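Local coordinates for HD domain-containing protein (Aquifex aeolicus, PDB 2HEK) that is of uncharacterised function but binds zinc and guanosine diphosphate at separate sites, and may act as a dGTPase like its HD-domain relatives, at residues V220-K224 with V225-L229; S212-F215 with M216-V220; T247-N250 with N251-R254. One frame throughout, in Å; residues are numbered along the deposited sequence.

Contact 1: residues V220-K224 with V225-L229; sequences VYFHK and VVRIL
His223 ND1 accepts a hydrogen bond from Val225 N at 3.1 Å. This is an N-cap: His223 sits just before helix 224-240, where the chain turns out of helix 203-221, and its ring takes up one of the amides of the first turn. The bond is bent, 141° at the hydrogen, and the donor lies 20° out of the imidazole plane. His223 CG stands anti to the backbone N (chi1 -173°), which swings the ring alongside Val225, both side chains pointing the same way. His223 CE1 then meets Val225 CG2 at 3.7 Å. Val226 crosses the histidine at about a right angle and lays CG2 against His223 CB, 3.6 Å away. The first turn closes with Arg227 N bonded to His223 O at 2.9 Å, and Ile228 N follows with a bond to Lys224 O at 3.2 Å. The Arg227 chain is bent at chi2 and chi3. It folds back over the end of the preceding helix, bringing Arg227 CD to 3.5 Å from Tyr221 O. Its NE forms a salt bridge with Asp314.

Further out, Phe44 meets the His223 ring, and His223 NE2 is hydrogen-bonded to a glycerol, probably from the crystallisation liquor. Val225, the residue whose N is capped, lines a guanosine diphosphate pocket. Lys224 O has a second donor, the hydroxyl OH of Tyr355 on strand 349-356.

Contact 2: residues S212-F215 with M216-V220; sequences SRYF and MYVQV
Four successive i to i+4 bonds join 212-215 to 216-220, starting with Met216 N to Ser212 O at 3.1 Å. The next two are Tyr217 N to Arg213 O and Val218 N to Tyr214 O. Gln219 N closes the set on Phe215 O at 2.9 Å. This is the C-terminal part of helix 203-221, which widens into a pi-type turn at 217-220.

Val218 lies over one face of the Tyr214 ring. Its CG1 is 4.0 Å from the centroid of the Tyr214 ring and 25° off the normal, a CH-pi contact displaced toward the CE1 side. Tyr214 CG is anti to the backbone N (chi1 165°), which brings the far end of the ring beside Val218. Tyr214 OH bonds to Glu207 of the second subunit, and Val218 packs on Arg204 of that subunit.

Arg213 runs extended from CG to NE and passes obliquely across Tyr217. Tyr217 CE1 stands 3.9 Å above the guanidinium plane of Arg213, toward its rim. The two planes are 49° apart, so the groups are not stacked. A water accepts from Arg213 NE at 3.0 Å and makes a weak bond with Tyr217 OH. Arg213 O lies at the tyrosine edge, 3.3 Å from Tyr217 CD1. Arg213 NH1 is taken by Glu319 O.

Tyr214 and Val218 thus meet the second subunit with an apolar patch and one hydroxyl bond, while Met216 packs on helix 160-173 of its own chain. Arg213 is held by neutral partners, the Glu319 carbonyl and a water, beside the Tyr217 ring.

Contact 3: residues T247-N250 with N251-R254; sequences TDIN and NFLR
Asn251 packs back on Asp248, with Asn251 CB 3.5 Å from Asp248 O. Its backbone N bonds to the same Asp248 O at 3.1 Å. Asn251 CG is anti to the carbonyl carbon (chi1 -76°). This sets the amide beside Asp248, with Asn251 ND2 4.0 Å from Asp248 CB. ND2 itself bonds to Asp245 O, which ties the side chain to the incoming loop.

Phe252 rests CB on Ile249 O at 3.4 Å. Its N makes a weak, strongly bent bond to that oxygen. The ring leads away from 247-250 and stacks on Phe108, at the start of helix 108-115. Ile249 faces the same helix and touches Arg111 and Glu115.

The arrangement is the start of the short helix 250-253 with a side-chain cap. Asp248 precedes the turn, and its OD1 accepts a long, weak bond from Asn250 N, straight at 166°. The cap takes up an amide at the N-terminal end of the helix. The Asp248 carboxylate probably gains a little from lying at this helix end.

Leu253 N gives the straighter bond to Ile249 O, 2.9 Å long. That one oxygen therefore receives two backbone N-H groups, the one from Phe252 weakly. The Leu253 side chain leans over the same turn and packs on Val112 and on Phe26 and Pro27 of helix 26-29.

Arg254 N bonds to Asn250 O. The Arg254 side chain bends at chi3 and curls back, so that Asn250 O lies over one face of its guanidinium, with Arg254 CG 3.3 Å from Asn250 O.

Contacts 1 and 2 are continuous along the chain and share Val220; their centres are about 12 Å apart. Probable hydrogen bonds join them, from Tyr221 N to Met216 O at 3.1 Å and from Phe222 N to Tyr217 O at 2.9 Å. Contact 3 lies apart, its centre about 29 Å from that of contact 1 and 34 Å from that of contact 2, on the opposite side of the chain centre from contact 2. Contact 1 borders one guanosine diphosphate. At the other nucleotide site, the Gln29 side chain is about 10 Å from that of Leu253. Of the zinc ligands, Asp161 is about 10 Å from Tyr217 and Asp85 about 9 Å from Phe252, between side chains.

Contact 1: residues V220-K224 with V225-L229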
# COMPACT_ATOMS: atom_id res chain seq x y z
N VAL A 220 -10.19 8.32 16.56
CA VAL A 220 -11.55 8.44 15.97
C VAL A 220 -12.70 8.32 17.00
O VAL A 220 -13.47 9.27 17.19
CB VAL A 220 -11.80 7.43 14.80
CG1 VAL A 220 -13.22 7.59 14.27
CG2 VAL A 220 -10.76 7.61 13.66
N TYR A 221 -12.82 7.16 17.65
CA TYR A 221 -14.03 6.90 18.46
C TYR A 221 -14.11 7.86 19.66
O TYR A 221 -15.20 8.25 20.10
CB TYR A 221 -14.12 5.41 18.91
CG TYR A 221 -13.90 4.36 17.79
CD1 TYR A 221 -13.17 3.19 18.05
CD2 TYR A 221 -14.42 4.55 16.49
CE1 TYR A 221 -12.96 2.22 17.04
CE2 TYR A 221 -14.19 3.60 15.47
CZ TYR A 221 -13.48 2.43 15.77
OH TYR A 221 -13.24 1.47 14.77
N PHE A 222 -12.96 8.27 20.18
CA PHE A 222 -12.95 9.18 21.35
C PHE A 222 -12.55 10.59 20.96
O PHE A 222 -12.20 11.40 21.83
CB PHE A 222 -12.04 8.65 22.46
CG PHE A 222 -12.54 7.40 23.10
CD1 PHE A 222 -11.66 6.58 23.83
CD2 PHE A 222 -13.87 6.99 22.94
CE1 PHE A 222 -12.12 5.39 24.44
CE2 PHE A 222 -14.36 5.80 23.54
CZ PHE A 222 -13.46 5.00 24.31
N HIS A 223 -12.61 10.91 19.66
CA HIS A 223 -12.26 12.24 19.20
C HIS A 223 -13.23 13.21 19.92
O HIS A 223 -14.42 12.96 20.00
CB HIS A 223 -12.43 12.34 17.67
CG HIS A 223 -11.95 13.62 17.08
ND1 HIS A 223 -12.65 14.80 17.20
CD2 HIS A 223 -10.84 13.90 16.34
CE1 HIS A 223 -12.00 15.75 16.56
NE2 HIS A 223 -10.91 15.23 16.00
N LYS A 224 -12.71 14.32 20.43
CA LYS A 224 -13.50 15.16 21.33
C LYS A 224 -14.72 15.73 20.62
O LYS A 224 -15.78 15.85 21.23
CB LYS A 224 -12.64 16.28 21.89
CG LYS A 224 -12.16 17.28 20.87
CD LYS A 224 -10.96 18.10 21.39
CE LYS A 224 -10.74 19.31 20.51
NZ LYS A 224 -9.44 19.97 20.79
N VAL A 225 -14.58 16.06 19.33
CA VAL A 225 -15.71 16.58 18.54
C VAL A 225 -16.68 15.47 18.16
O VAL A 225 -17.88 15.68 18.23
CB VAL A 225 -15.26 17.40 17.29
CG1 VAL A 225 -16.45 17.99 16.53
CG2 VAL A 225 -14.28 18.47 17.71
N VAL A 226 -16.17 14.29 17.76
CA VAL A 226 -17.02 13.14 17.53
C VAL A 226 -17.92 12.88 18.77
O VAL A 226 -19.13 12.66 18.64
CB VAL A 226 -16.20 11.86 17.17
CG1 VAL A 226 -17.10 10.62 17.20
CG2 VAL A 226 -15.53 12.04 15.77
N ARG A 227 -17.33 12.96 19.97
CA ARG A 227 -18.08 12.68 21.20
C ARG A 227 -19.17 13.74 21.47
O ARG A 227 -20.32 13.37 21.76
CB ARG A 227 -17.14 12.51 22.40
CG ARG A 227 -16.28 11.19 22.38
CD ARG A 227 -17.10 9.89 22.54
NE ARG A 227 -18.01 9.96 23.68
CZ ARG A 227 -19.34 9.80 23.63
NH1 ARG A 227 -19.96 9.49 22.49
NH2 ARG A 227 -20.07 9.93 24.74
N ILE A 228 -18.85 15.02 21.31
CA ILE A 228 -19.88 16.09 21.57
C ILE A 228 -21.04 16.06 20.55
O ILE A 228 -22.23 16.24 20.91
CB ILE A 228 -19.27 17.54 21.77
CG1 ILE A 228 -20.34 18.55 22.25
CG2 ILE A 228 -18.55 18.07 20.52
CD1 ILE A 228 -20.93 18.22 23.65
N LEU A 229 -20.72 15.80 19.29
CA LEU A 229 -21.78 15.59 18.30
C LEU A 229 -22.73 14.46 18.70
O LEU A 229 -23.94 14.59 18.57
CB LEU A 229 -21.16 15.32 16.91
CG LEU A 229 -20.41 16.53 16.31
CD1 LEU A 229 -19.58 16.14 15.05
CD2 LEU A 229 -21.39 17.67 15.99

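Contact 2: residues S212-F215 with M216-V220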
# COMPACT_ATOMS: atom_id res chain seq x y z
N SER A 212 -3.37 -1.40 16.99
CA SER A 212 -4.24 -0.82 15.96
C SER A 212 -5.59 -0.42 16.57
O SER A 212 -6.14 0.66 16.27
CB SER A 212 -4.35 -1.75 14.76
OG SER A 212 -5.40 -2.71 14.93
N ARG A 213 -6.12 -1.24 17.46
CA ARG A 213 -7.37 -0.89 18.15
C ARG A 213 -7.20 0.36 19.03
O ARG A 213 -8.06 1.26 19.05
CB ARG A 213 -7.85 -2.10 18.96
CG ARG A 213 -9.15 -1.92 19.66
CD ARG A 213 -9.50 -3.23 20.47
NE ARG A 213 -10.82 -3.10 21.09
CZ ARG A 213 -11.03 -2.71 22.36
NH1 ARG A 213 -10.00 -2.40 23.15
NH2 ARG A 213 -12.26 -2.62 22.83
N TYR A 214 -6.09 0.43 19.76
CA TYR A 214 -5.80 1.65 20.56
C TYR A 214 -5.83 2.90 19.66
O TYR A 214 -6.43 3.92 20.01
CB TYR A 214 -4.40 1.57 21.21
CG TYR A 214 -3.88 2.88 21.73
CD1 TYR A 214 -4.17 3.31 23.04
CD2 TYR A 214 -3.04 3.69 20.93
CE1 TYR A 214 -3.65 4.55 23.54
CE2 TYR A 214 -2.53 4.88 21.41
CZ TYR A 214 -2.82 5.32 22.70
OH TYR A 214 -2.28 6.54 23.12
N PHE A 215 -5.16 2.85 18.51
CA PHE A 215 -5.18 4.02 17.61
C PHE A 215 -6.58 4.42 17.16
O PHE A 215 -6.91 5.61 17.12
CB PHE A 215 -4.28 3.80 16.41
CG PHE A 215 -2.82 4.02 16.72
CD1 PHE A 215 -1.89 3.00 16.54
CD2 PHE A 215 -2.38 5.27 17.18
CE1 PHE A 215 -0.50 3.23 16.80
CE2 PHE A 215 -1.02 5.50 17.46
CZ PHE A 215 -0.08 4.45 17.27
N MET A 216 -7.42 3.45 16.79
CA MET A 216 -8.77 3.81 16.37
C MET A 216 -9.54 4.52 17.49
O MET A 216 -10.29 5.46 17.22
CB MET A 216 -9.55 2.60 15.86
CG MET A 216 -8.98 2.05 14.53
SD MET A 216 -8.88 3.35 13.22
CE MET A 216 -10.58 3.85 13.06
N TYR A 217 -9.38 4.06 18.73
CA TYR A 217 -10.04 4.71 19.88
C TYR A 217 -9.55 6.12 20.12
O TYR A 217 -10.37 7.05 20.24
CB TYR A 217 -9.94 3.87 21.18
CG TYR A 217 -11.06 2.88 21.19
CD1 TYR A 217 -10.91 1.64 20.57
CD2 TYR A 217 -12.30 3.23 21.71
CE1 TYR A 217 -11.98 0.76 20.49
CE2 TYR A 217 -13.37 2.35 21.65
CZ TYR A 217 -13.20 1.11 21.05
OH TYR A 217 -14.25 0.21 20.99
N VAL A 218 -8.23 6.31 20.17
CA VAL A 218 -7.73 7.66 20.47
C VAL A 218 -7.95 8.63 19.31
O VAL A 218 -8.26 9.81 19.54
CB VAL A 218 -6.26 7.69 20.97
CG1 VAL A 218 -6.19 6.96 22.30
CG2 VAL A 218 -5.27 7.12 19.94
N GLN A 219 -7.83 8.14 18.08
CA GLN A 219 -7.89 9.06 16.94
C GLN A 219 -9.34 9.34 16.52
O GLN A 219 -9.67 10.49 16.17
CB GLN A 219 -7.02 8.53 15.76
CG GLN A 219 -7.07 9.33 14.44
CD GLN A 219 -6.11 10.54 14.43
OE1 GLN A 219 -5.59 10.95 15.47
NE2 GLN A 219 -5.87 11.11 13.23
N VAL A 220 -10.19 8.32 16.56
CA VAL A 220 -11.55 8.44 15.97
C VAL A 220 -12.70 8.32 17.00
O VAL A 220 -13.47 9.27 17.19
CB VAL A 220 -11.80 7.43 14.80
CG1 VAL A 220 -13.22 7.59 14.27
CG2 VAL A 220 -10.76 7.61 13.66
O HOH W 1 -13.29 -2.67 19.42

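Contact 3: residues T247-N250 with N251-R254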
# COMPACT_ATOMS: atom_id res chain seq x y z
N THR A 247 -43.82 -1.83 18.98
CA THR A 247 -44.52 -3.11 18.86
C THR A 247 -44.62 -3.56 17.40
O THR A 247 -44.45 -4.74 17.11
CB THR A 247 -45.91 -3.15 19.59
OG1 THR A 247 -46.79 -2.15 19.07
CG2 THR A 247 -45.74 -2.95 21.11
N ASP A 248 -44.87 -2.62 16.49
CA ASP A 248 -44.76 -2.89 15.05
C ASP A 248 -43.28 -2.70 14.60
O ASP A 248 -42.72 -1.61 14.72
CB ASP A 248 -45.67 -1.95 14.25
CG ASP A 248 -45.76 -2.34 12.78
OD1 ASP A 248 -45.25 -3.42 12.39
OD2 ASP A 248 -46.35 -1.56 11.99
N ILE A 249 -42.67 -3.79 14.10
CA ILE A 249 -41.24 -3.81 13.72
C ILE A 249 -40.92 -2.85 12.57
O ILE A 249 -39.77 -2.42 12.41
CB ILE A 249 -40.73 -5.26 13.41
CG1 ILE A 249 -39.19 -5.34 13.37
CG2 ILE A 249 -41.35 -5.82 12.13
CD1 ILE A 249 -38.54 -5.20 14.69
N ASN A 250 -41.93 -2.53 11.77
CA ASN A 250 -41.78 -1.58 10.67
C ASN A 250 -41.44 -0.17 11.13
O ASN A 250 -40.84 0.59 10.38
CB ASN A 250 -43.03 -1.56 9.79
CG ASN A 250 -43.22 -2.85 9.03
OD1 ASN A 250 -42.25 -3.53 8.65
ND2 ASN A 250 -44.48 -3.22 8.82
N ASN A 251 -41.81 0.16 12.37
CA ASN A 251 -41.45 1.46 12.93
C ASN A 251 -39.98 1.51 13.32
O ASN A 251 -39.39 2.59 13.43
CB ASN A 251 -42.33 1.81 14.14
CG ASN A 251 -43.72 2.26 13.74
OD1 ASN A 251 -43.90 2.93 12.72
ND2 ASN A 251 -44.71 1.90 14.54
N PHE A 252 -39.39 0.35 13.58
CA PHE A 252 -37.95 0.28 13.74
C PHE A 252 -37.31 0.34 12.35
O PHE A 252 -36.44 1.16 12.13
CB PHE A 252 -37.50 -0.96 14.50
CG PHE A 252 -36.02 -1.20 14.40
CD1 PHE A 252 -35.14 -0.48 15.19
CD2 PHE A 252 -35.52 -2.09 13.47
CE1 PHE A 252 -33.77 -0.66 15.08
CE2 PHE A 252 -34.14 -2.28 13.35
CZ PHE A 252 -33.27 -1.57 14.15
N LEU A 253 -37.77 -0.50 11.42
CA LEU A 253 -37.20 -0.59 10.09
C LEU A 253 -37.20 0.73 9.32
O LEU A 253 -36.31 0.96 8.50
CB LEU A 253 -37.83 -1.72 9.26
CG LEU A 253 -37.53 -3.17 9.73
CD1 LEU A 253 -38.34 -4.16 8.90
CD2 LEU A 253 -36.05 -3.56 9.68
N ARG A 254 -38.14 1.62 9.61
CA ARG A 254 -38.16 2.91 8.93
C ARG A 254 -37.15 3.92 9.50
O ARG A 254 -36.95 4.98 8.92
CB ARG A 254 -39.58 3.50 8.87
CG ARG A 254 -40.44 2.74 7.85
CD ARG A 254 -41.79 3.40 7.56
NE ARG A 254 -42.86 3.04 8.51
CZ ARG A 254 -43.21 3.79 9.56
NH1 ARG A 254 -42.58 4.93 9.84
NH2 ARG A 254 -44.19 3.37 10.35